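Local coordinates for protein paenibacillus xanthan lyase (Paenibacillus, PDB 6F2P) that probably cleaves the polysaccharide xanthan by elimination, as a calcium-binding member of polysaccharide lyase family 8, at residues F487-E492 against P635-L640; L654-I659 against M681-A686. All coordinates share one frame; numbering follows the deposited sequence.

Contact 1: F487-E492 against P635-L640; sequences FMFDDE and PQISIL. With CA (calcium ion), chain B.
Glu492 and Gln636 meet across this contact through a calcium ion that both coordinate, so metal binding, with no hydrogen bond between the segments, ties the super-sandwich domain to the start of the C-terminal beta-sandwich. The Glu492 side chain can be traced outward from CA, whose bond to CB is directed toward 635-640. Glu492 CG lies 3.9 Å from Ile637 CG2, the two side chains sliding past each other in opposite directions. There the chain bends (chi2 -92°), bringing CD round to the metal with the carboxylate chelating it: Glu492 OE1 and OE2 each stand 2.5 Å from the calcium. Glu492 OE1 also accepts the N-H of Asp491, N to OE1 3.3 Å, a bond that arrives from above the carboxylate plane, 42° out of it. OE2 has a second partner in the hydroxyl of Tyr631.

Gln636, extended beyond CG, delivers OE1 to the calcium at 2.3 Å, and its amide plane stands 71° from the Glu492 carboxylate. Asp490 OD1 at 2.5 Å and Asp491 OD1 at 2.4 Å from the calcium add single-oxygen ligands, and Glu651 completes the protein site. The gathered carboxylate oxygens would probably repel one another without the cation, whose charge is likely to be what lets them converge. Beside the metal site, Phe489 CE2 approaches Ile637 CG2 at 4.1 Å, the side chains crossing at about a right angle.

The calcium ligands of 487-492 occupy the turn between strands 481-488 and 493-501, closed by the backbone bond from Phe489 N to Glu492 O. Gln636 sits between helix 625-633, which carries Tyr631, and edge strand 637-642. Ile637 packs on Val494 and Val618 of the super-sandwich sheet, while Phe489 rests on Val649 and Glu651 of strand 646-651.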
ATOM      1  N   PHE A 487     -12.887  -4.998  -7.584  1.00 14.53           N
ATOM      2  CA  PHE A 487     -13.723  -3.803  -7.506  1.00 16.83           C
ATOM      3  C   PHE A 487     -14.819  -4.078  -6.509  1.00 13.59           C
ATOM      4  O   PHE A 487     -15.720  -4.875  -6.759  1.00 16.01           O
ATOM      5  CB  PHE A 487     -14.299  -3.449  -8.879  1.00 14.96           C
ATOM      6  CG  PHE A 487     -13.244  -3.263  -9.939  1.00 14.07           C
ATOM      7  CD1 PHE A 487     -12.651  -4.362 -10.547  1.00  9.17           C
ATOM      8  CD2 PHE A 487     -12.834  -1.988 -10.315  1.00 13.31           C
ATOM      9  CE1 PHE A 487     -11.671  -4.197 -11.510  1.00 10.68           C
ATOM     10  CE2 PHE A 487     -11.854  -1.810 -11.283  1.00 10.55           C
ATOM     11  CZ  PHE A 487     -11.274  -2.919 -11.884  1.00 13.30           C
ATOM     12  N   MET A 488     -14.726  -3.423  -5.364  1.00 13.67           N
ATOM     13  CA  MET A 488     -15.520  -3.806  -4.213  1.00 15.70           C
ATOM     14  C   MET A 488     -16.529  -2.722  -3.870  1.00 17.84           C
ATOM     15  O   MET A 488     -16.147  -1.645  -3.423  1.00 23.38           O
ATOM     16  CB  MET A 488     -14.571  -4.084  -3.047  1.00 13.99           C
ATOM     17  CG  MET A 488     -13.653  -5.272  -3.322  1.00 13.19           C
ATOM     18  SD  MET A 488     -11.998  -5.194  -2.612  1.00 14.71           S
ATOM     19  CE  MET A 488     -11.153  -4.105  -3.752  1.00 14.41           C
ATOM     20  N   PHE A 489     -17.812  -3.003  -4.092  1.00 16.80           N
ATOM     21  CA  PHE A 489     -18.854  -1.982  -3.949  1.00 17.00           C
ATOM     22  C   PHE A 489     -19.763  -2.234  -2.754  1.00 19.68           C
ATOM     23  O   PHE A 489     -19.289  -2.643  -1.697  1.00 24.30           O
ATOM     24  CB  PHE A 489     -19.660  -1.837  -5.243  1.00 15.17           C
ATOM     25  CG  PHE A 489     -18.820  -1.450  -6.437  1.00 15.82           C
ATOM     26  CD1 PHE A 489     -18.195  -0.212  -6.491  1.00 15.85           C
ATOM     27  CD2 PHE A 489     -18.646  -2.326  -7.495  1.00 13.95           C
ATOM     28  CE1 PHE A 489     -17.417   0.153  -7.592  1.00 14.48           C
ATOM     29  CE2 PHE A 489     -17.873  -1.976  -8.594  1.00 12.40           C
ATOM     30  CZ  PHE A 489     -17.259  -0.733  -8.644  1.00 16.74           C
ATOM     31  N   ASP A 490     -21.059  -1.979  -2.900  1.00 15.68           N
ATOM     32  CA  ASP A 490     -21.946  -2.121  -1.743  1.00 20.29           C
ATOM     33  C   ASP A 490     -22.342  -3.570  -1.442  1.00 16.42           C
ATOM     34  O   ASP A 490     -22.453  -3.948  -0.282  1.00 18.36           O
ATOM     35  CB  ASP A 490     -23.184  -1.218  -1.850  1.00 18.56           C
ATOM     36  CG  ASP A 490     -23.944  -1.424  -3.135  1.00 17.22           C
ATOM     37  OD1 ASP A 490     -23.319  -1.876  -4.107  1.00 20.98           O
ATOM     38  OD2 ASP A 490     -25.159  -1.133  -3.181  1.00 22.92           O
ATOM     39  N   ASP A 491     -22.554  -4.377  -2.476  1.00 17.43           N
ATOM     40  CA  ASP A 491     -23.001  -5.752  -2.274  1.00 15.79           C
ATOM     41  C   ASP A 491     -22.461  -6.679  -3.352  1.00 15.18           C
ATOM     42  O   ASP A 491     -22.965  -7.777  -3.533  1.00 18.82           O
ATOM     43  CB  ASP A 491     -24.533  -5.837  -2.221  1.00 15.14           C
ATOM     44  CG  ASP A 491     -25.204  -5.297  -3.482  1.00 22.76           C
ATOM     45  OD1 ASP A 491     -24.500  -4.804  -4.390  1.00 21.56           O
ATOM     46  OD2 ASP A 491     -26.451  -5.328  -3.544  1.00 26.23           O
ATOM     47  N   GLU A 492     -21.443  -6.229  -4.074  1.00 15.11           N
ATOM     48  CA  GLU A 492     -20.799  -7.081  -5.062  1.00 18.82           C
ATOM     49  C   GLU A 492     -19.306  -6.837  -5.084  1.00 17.03           C
ATOM     50  O   GLU A 492     -18.839  -5.761  -4.708  1.00 18.06           O
ATOM     51  CB  GLU A 492     -21.368  -6.845  -6.466  1.00 15.75           C
ATOM     52  CG  GLU A 492     -21.135  -5.452  -7.023  1.00 12.83           C
ATOM     53  CD  GLU A 492     -22.282  -4.501  -6.713  1.00 21.60           C
ATOM     54  OE1 GLU A 492     -22.209  -3.818  -5.673  1.00 21.24           O
ATOM     55  OE2 GLU A 492     -23.256  -4.435  -7.504  1.00 20.84           O
ATOM     56  N   PRO A 635     -27.411  -6.232 -14.577  1.00 20.69           N
ATOM     57  CA  PRO A 635     -26.274  -6.062 -13.666  1.00 22.01           C
ATOM     58  C   PRO A 635     -26.167  -4.637 -13.190  1.00 21.28           C
ATOM     59  O   PRO A 635     -26.370  -3.726 -13.982  1.00 21.10           O
ATOM     60  CB  PRO A 635     -25.063  -6.391 -14.545  1.00 22.08           C
ATOM     61  CG  PRO A 635     -25.607  -7.181 -15.677  1.00 25.34           C
ATOM     62  CD  PRO A 635     -26.981  -6.652 -15.919  1.00 19.55           C
ATOM     63  N   GLN A 636     -25.838  -4.455 -11.915  1.00 23.54           N
ATOM     64  CA  GLN A 636     -25.629  -3.128 -11.363  1.00 20.01           C
ATOM     65  C   GLN A 636     -24.198  -2.645 -11.628  1.00 22.25           C
ATOM     66  O   GLN A 636     -23.811  -1.574 -11.163  1.00 23.42           O
ATOM     67  CB  GLN A 636     -25.910  -3.118  -9.862  1.00 22.62           C
ATOM     68  CG  GLN A 636     -27.185  -3.830  -9.443  1.00 20.11           C
ATOM     69  CD  GLN A 636     -27.242  -4.048  -7.949  1.00 23.04           C
ATOM     70  OE1 GLN A 636     -26.360  -3.611  -7.219  1.00 27.37           O
ATOM     71  NE2 GLN A 636     -28.270  -4.738  -7.485  1.00 39.19           N
ATOM     72  N   ILE A 637     -23.414  -3.433 -12.368  1.00 19.11           N
ATOM     73  CA  ILE A 637     -22.060  -3.016 -12.750  1.00 16.77           C
ATOM     74  C   ILE A 637     -21.855  -3.035 -14.264  1.00 20.60           C
ATOM     75  O   ILE A 637     -22.506  -3.796 -14.978  1.00 27.14           O
ATOM     76  CB  ILE A 637     -20.960  -3.883 -12.084  1.00 15.60           C
ATOM     77  CG1 ILE A 637     -21.098  -5.345 -12.510  1.00 14.93           C
ATOM     78  CG2 ILE A 637     -20.995  -3.747 -10.561  1.00 14.85           C
ATOM     79  CD1 ILE A 637     -20.082  -5.778 -13.544  1.00 14.73           C
ATOM     80  N   SER A 638     -20.944  -2.197 -14.749  1.00 17.58           N
ATOM     81  CA  SER A 638     -20.588  -2.205 -16.162  1.00 19.72           C
ATOM     82  C   SER A 638     -19.084  -2.178 -16.335  1.00 19.89           C
ATOM     83  O   SER A 638     -18.407  -1.274 -15.861  1.00 22.72           O
ATOM     84  CB  SER A 638     -21.228  -1.035 -16.892  1.00 14.52           C
ATOM     85  OG  SER A 638     -22.633  -1.177 -16.856  1.00 32.74           O
ATOM     86  N   ILE A 639     -18.555  -3.187 -17.006  1.00 19.77           N
ATOM     87  CA  ILE A 639     -17.125  -3.253 -17.206  1.00 15.87           C
ATOM     88  C   ILE A 639     -16.789  -2.345 -18.375  1.00 18.80           C
ATOM     89  O   ILE A 639     -17.221  -2.583 -19.500  1.00 18.82           O
ATOM     90  CB  ILE A 639     -16.662  -4.709 -17.417  1.00 17.49           C
ATOM     91  CG1 ILE A 639     -16.899  -5.505 -16.127  1.00 16.06           C
ATOM     92  CG2 ILE A 639     -15.202  -4.766 -17.801  1.00 14.68           C
ATOM     93  CD1 ILE A 639     -16.814  -6.999 -16.294  1.00 16.59           C
ATOM     94  N   LEU A 640     -16.051  -1.280 -18.084  1.00 17.55           N
ATOM     95  CA  LEU A 640     -15.743  -0.262 -19.076  1.00 15.75           C
ATOM     96  C   LEU A 640     -14.613  -0.723 -19.966  1.00 15.77           C
ATOM     97  O   LEU A 640     -14.577  -0.398 -21.157  1.00 14.29           O
ATOM     98  CB  LEU A 640     -15.364   1.056 -18.393  1.00 18.01           C
ATOM     99  CG  LEU A 640     -16.403   1.586 -17.400  1.00 20.54           C
ATOM    100  CD1 LEU A 640     -15.963   2.906 -16.801  1.00 19.29           C
ATOM    101  CD2 LEU A 640     -17.772   1.721 -18.049  1.00 12.46           C
TER
HETATM  102 CA    CA B1101     -24.571  -2.981  -5.953  1.00 20.09          CA

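Contact 2: L654-I659 against M681-A686; sequences LNVTGI and MTKETA
Val656 and Lys683 face each other as a non-hydrogen-bonded pair in the antiparallel sheet of the C-terminal beta-sandwich, where strands 656-661 and 678-684 run side by side. The short strand axes approach to 4.6 Å at 166°, close to ideal antiparallel. The 656-659 strand starts at a G1 beta bulge, in which Asn655 and Val656 both oppose Glu651.

On the face shared by Val656, Met681 and Lys683, the valine branches divide the work. Val656 CG1, anti to the backbone N (chi1 168°), turns to Met681 SD at 3.9 Å, whereas Val656 CG2 meets Lys683 CD at 3.7 Å. Met681 bends at chi3 and lays CE over Gly658 CA, a position without a side chain. Tyr466, from the neighbouring super-sandwich sheet, covers Val656 and Met681.

Lys683 bends at chi2 and carries NZ back to Leu654 O, where the 3.0 Å hydrogen bond lies in the carbonyl plane. An alanine here has neither the ammonium nor the CD methylene, which would probably leave Leu654 O without this hydrogen bond and open a gap beside Val656 CG2.

Thr657 and Thr682 occupy the other face as a hydrogen-bonded pair, their side chains alongside and pointing the same way. Two backbone bonds join them, and a water is hydrogen-bonded to both hydroxyls, 2.9 Å from Thr657 OG1 and 2.8 Å from Thr682 OG1.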
ATOM      1  N   LEU A 654     -24.618   3.175  -7.636  1.00 24.80           N
ATOM      2  CA  LEU A 654     -23.857   4.054  -6.752  1.00 23.62           C
ATOM      3  C   LEU A 654     -23.217   5.210  -7.517  1.00 24.12           C
ATOM      4  O   LEU A 654     -22.786   6.207  -6.925  1.00 20.09           O
ATOM      5  CB  LEU A 654     -22.757   3.254  -6.056  1.00 17.01           C
ATOM      6  CG  LEU A 654     -23.163   2.167  -5.066  1.00 20.74           C
ATOM      7  CD1 LEU A 654     -21.927   1.433  -4.577  1.00 16.00           C
ATOM      8  CD2 LEU A 654     -23.897   2.800  -3.909  1.00 21.83           C
ATOM      9  N   ASN A 655     -23.152   5.063  -8.834  1.00 19.22           N
ATOM     10  CA  ASN A 655     -22.340   5.942  -9.664  1.00 24.28           C
ATOM     11  C   ASN A 655     -20.911   6.070  -9.130  1.00 21.63           C
ATOM     12  O   ASN A 655     -20.332   7.160  -9.083  1.00 20.48           O
ATOM     13  CB  ASN A 655     -23.025   7.295  -9.845  1.00 29.44           C
ATOM     14  CG  ASN A 655     -24.345   7.168 -10.574  1.00 35.89           C
ATOM     15  OD1 ASN A 655     -24.400   6.627 -11.686  1.00 38.57           O
ATOM     16  ND2 ASN A 655     -25.426   7.628  -9.941  1.00 30.69           N
ATOM     17  N   VAL A 656     -20.363   4.927  -8.719  1.00 24.30           N
ATOM     18  CA  VAL A 656     -18.971   4.821  -8.300  1.00 17.78           C
ATOM     19  C   VAL A 656     -18.201   4.059  -9.367  1.00 17.16           C
ATOM     20  O   VAL A 656     -18.630   2.989  -9.807  1.00 18.98           O
ATOM     21  CB  VAL A 656     -18.841   4.070  -6.970  1.00 14.47           C
ATOM     22  CG1 VAL A 656     -17.382   3.712  -6.703  1.00 14.95           C
ATOM     23  CG2 VAL A 656     -19.416   4.897  -5.832  1.00 15.78           C
ATOM     24  N   THR A 657     -17.078   4.618  -9.803  1.00 13.91           N
ATOM     25  CA  THR A 657     -16.257   3.966 -10.812  1.00 13.84           C
ATOM     26  C   THR A 657     -14.877   3.697 -10.239  1.00 14.08           C
ATOM     27  O   THR A 657     -14.309   4.546  -9.561  1.00 14.21           O
ATOM     28  CB  THR A 657     -16.106   4.842 -12.074  1.00 18.42           C
ATOM     29  OG1 THR A 657     -17.394   5.319 -12.501  1.00 21.34           O
ATOM     30  CG2 THR A 657     -15.454   4.060 -13.190  1.00 12.90           C
ATOM     31  N   GLY A 658     -14.347   2.506 -10.494  1.00 15.97           N
ATOM     32  CA  GLY A 658     -12.986   2.181 -10.108  1.00 10.00           C
ATOM     33  C   GLY A 658     -12.161   1.896 -11.351  1.00 13.43           C
ATOM     34  O   GLY A 658     -12.636   1.233 -12.283  1.00 12.73           O
ATOM     35  N   ILE A 659     -10.930   2.403 -11.383  1.00 12.45           N
ATOM     36  CA  ILE A 659     -10.048   2.175 -12.522  1.00 10.27           C
ATOM     37  C   ILE A 659      -8.612   1.888 -12.103  1.00 13.47           C
ATOM     38  O   ILE A 659      -8.043   2.623 -11.303  1.00 15.61           O
ATOM     39  CB  ILE A 659      -9.973   3.404 -13.428  1.00 13.17           C
ATOM     40  CG1 ILE A 659     -11.372   3.926 -13.775  1.00 10.81           C
ATOM     41  CG2 ILE A 659      -9.151   3.080 -14.674  1.00 11.43           C
ATOM     42  CD1 ILE A 659     -11.364   5.213 -14.580  1.00 10.70           C
ATOM     43  N   MET A 681     -10.529   6.028  -8.186  1.00 13.11           N
ATOM     44  CA  MET A 681     -11.946   5.786  -7.949  1.00 14.67           C
ATOM     45  C   MET A 681     -12.727   7.100  -7.966  1.00 17.65           C
ATOM     46  O   MET A 681     -12.285   8.089  -7.392  1.00 18.99           O
ATOM     47  CB  MET A 681     -12.158   5.015  -6.643  1.00 11.69           C
ATOM     48  CG  MET A 681     -13.613   4.704  -6.327  1.00 16.49           C
ATOM     49  SD  MET A 681     -13.833   3.315  -5.183  1.00 19.46           S
ATOM     50  CE  MET A 681     -13.571   1.954  -6.310  1.00 15.59           C
ATOM     51  N   THR A 682     -13.871   7.110  -8.650  1.00 17.36           N
ATOM     52  CA  THR A 682     -14.706   8.307  -8.749  1.00 13.27           C
ATOM     53  C   THR A 682     -16.089   8.090  -8.138  1.00 15.67           C
ATOM     54  O   THR A 682     -16.654   6.998  -8.211  1.00 14.05           O
ATOM     55  CB  THR A 682     -14.877   8.772 -10.219  1.00 14.20           C
ATOM     56  OG1 THR A 682     -15.656   7.811 -10.947  1.00 13.24           O
ATOM     57  CG2 THR A 682     -13.514   8.960 -10.909  1.00 11.88           C
ATOM     58  N   LYS A 683     -16.620   9.137  -7.518  1.00 18.88           N
ATOM     59  CA  LYS A 683     -18.004   9.150  -7.054  1.00 17.88           C
ATOM     60  C   LYS A 683     -18.716  10.388  -7.608  1.00 23.21           C
ATOM     61  O   LYS A 683     -18.291  11.524  -7.364  1.00 22.39           O
ATOM     62  CB  LYS A 683     -18.062   9.136  -5.526  1.00 14.96           C
ATOM     63  CG  LYS A 683     -19.417   9.495  -4.939  1.00 16.95           C
ATOM     64  CD  LYS A 683     -20.430   8.368  -5.074  1.00 23.90           C
ATOM     65  CE  LYS A 683     -21.865   8.882  -4.864  1.00 27.08           C
ATOM     66  NZ  LYS A 683     -22.806   7.811  -4.385  1.00 27.58           N
ATOM     67  N   GLU A 684     -19.781  10.166  -8.373  1.00 22.76           N
ATOM     68  CA  GLU A 684     -20.561  11.260  -8.941  1.00 21.71           C
ATOM     69  C   GLU A 684     -21.949  11.390  -8.307  1.00 23.65           C
ATOM     70  O   GLU A 684     -22.620  10.399  -8.029  1.00 25.70           O
ATOM     71  CB  GLU A 684     -20.700  11.100 -10.455  1.00 23.72           C
ATOM     72  CG  GLU A 684     -21.593  12.156 -11.092  1.00 30.62           C
ATOM     73  CD  GLU A 684     -21.507  12.188 -12.607  1.00 34.84           C
ATOM     74  OE1 GLU A 684     -20.914  11.260 -13.207  1.00 39.45           O
ATOM     75  OE2 GLU A 684     -22.042  13.149 -13.196  1.00 34.32           O
ATOM     76  N   THR A 685     -22.357  12.625  -8.055  1.00 21.32           N
ATOM     77  CA  THR A 685     -23.715  12.924  -7.625  1.00 26.04           C
ATOM     78  C   THR A 685     -24.222  14.097  -8.466  1.00 28.16           C
ATOM     79  O   THR A 685     -23.504  14.604  -9.333  1.00 27.00           O
ATOM     80  CB  THR A 685     -23.772  13.319  -6.140  1.00 24.39           C
ATOM     81  OG1 THR A 685     -23.284  14.659  -5.982  1.00 29.58           O
ATOM     82  CG2 THR A 685     -22.943  12.377  -5.302  1.00 23.24           C
ATOM     83  N   ALA A 686     -25.451  14.531  -8.212  1.00 27.66           N
ATOM     84  CA  ALA A 686     -26.005  15.664  -8.952  1.00 33.52           C
ATOM     85  C   ALA A 686     -25.200  16.929  -8.691  1.00 29.36           C
ATOM     86  O   ALA A 686     -24.981  17.722  -9.603  1.00 28.94           O
ATOM     87  CB  ALA A 686     -27.467  15.887  -8.601  1.00 23.94           C
TER
HETATM   88  O   HOH W   1     -18.438   7.456 -10.763  1.00 19.51           O

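How the contacts relate
Contact 1 joins two domains, whereas contact 2 lies within the second of them, and their centres are 11 Å apart. Strands 637-642 and 656-661 belong to one sheet with 646-651 between them, and Glu651 on that middle strand connects the sites: OE1 binds the calcium of contact 1 while OE2 accepts the backbone N-H of Leu654. The Leu654 side chain comes about 5 Å from the ion, with Leu654 CD1 3.6 Å from Asp490 OD1. Phe489 CE1 also reaches Val656 CG1 at 3.7 Å, continuing the apolar interface between the domains. The metal thus sits at the junction of the two domains, consistent with a structural calcium.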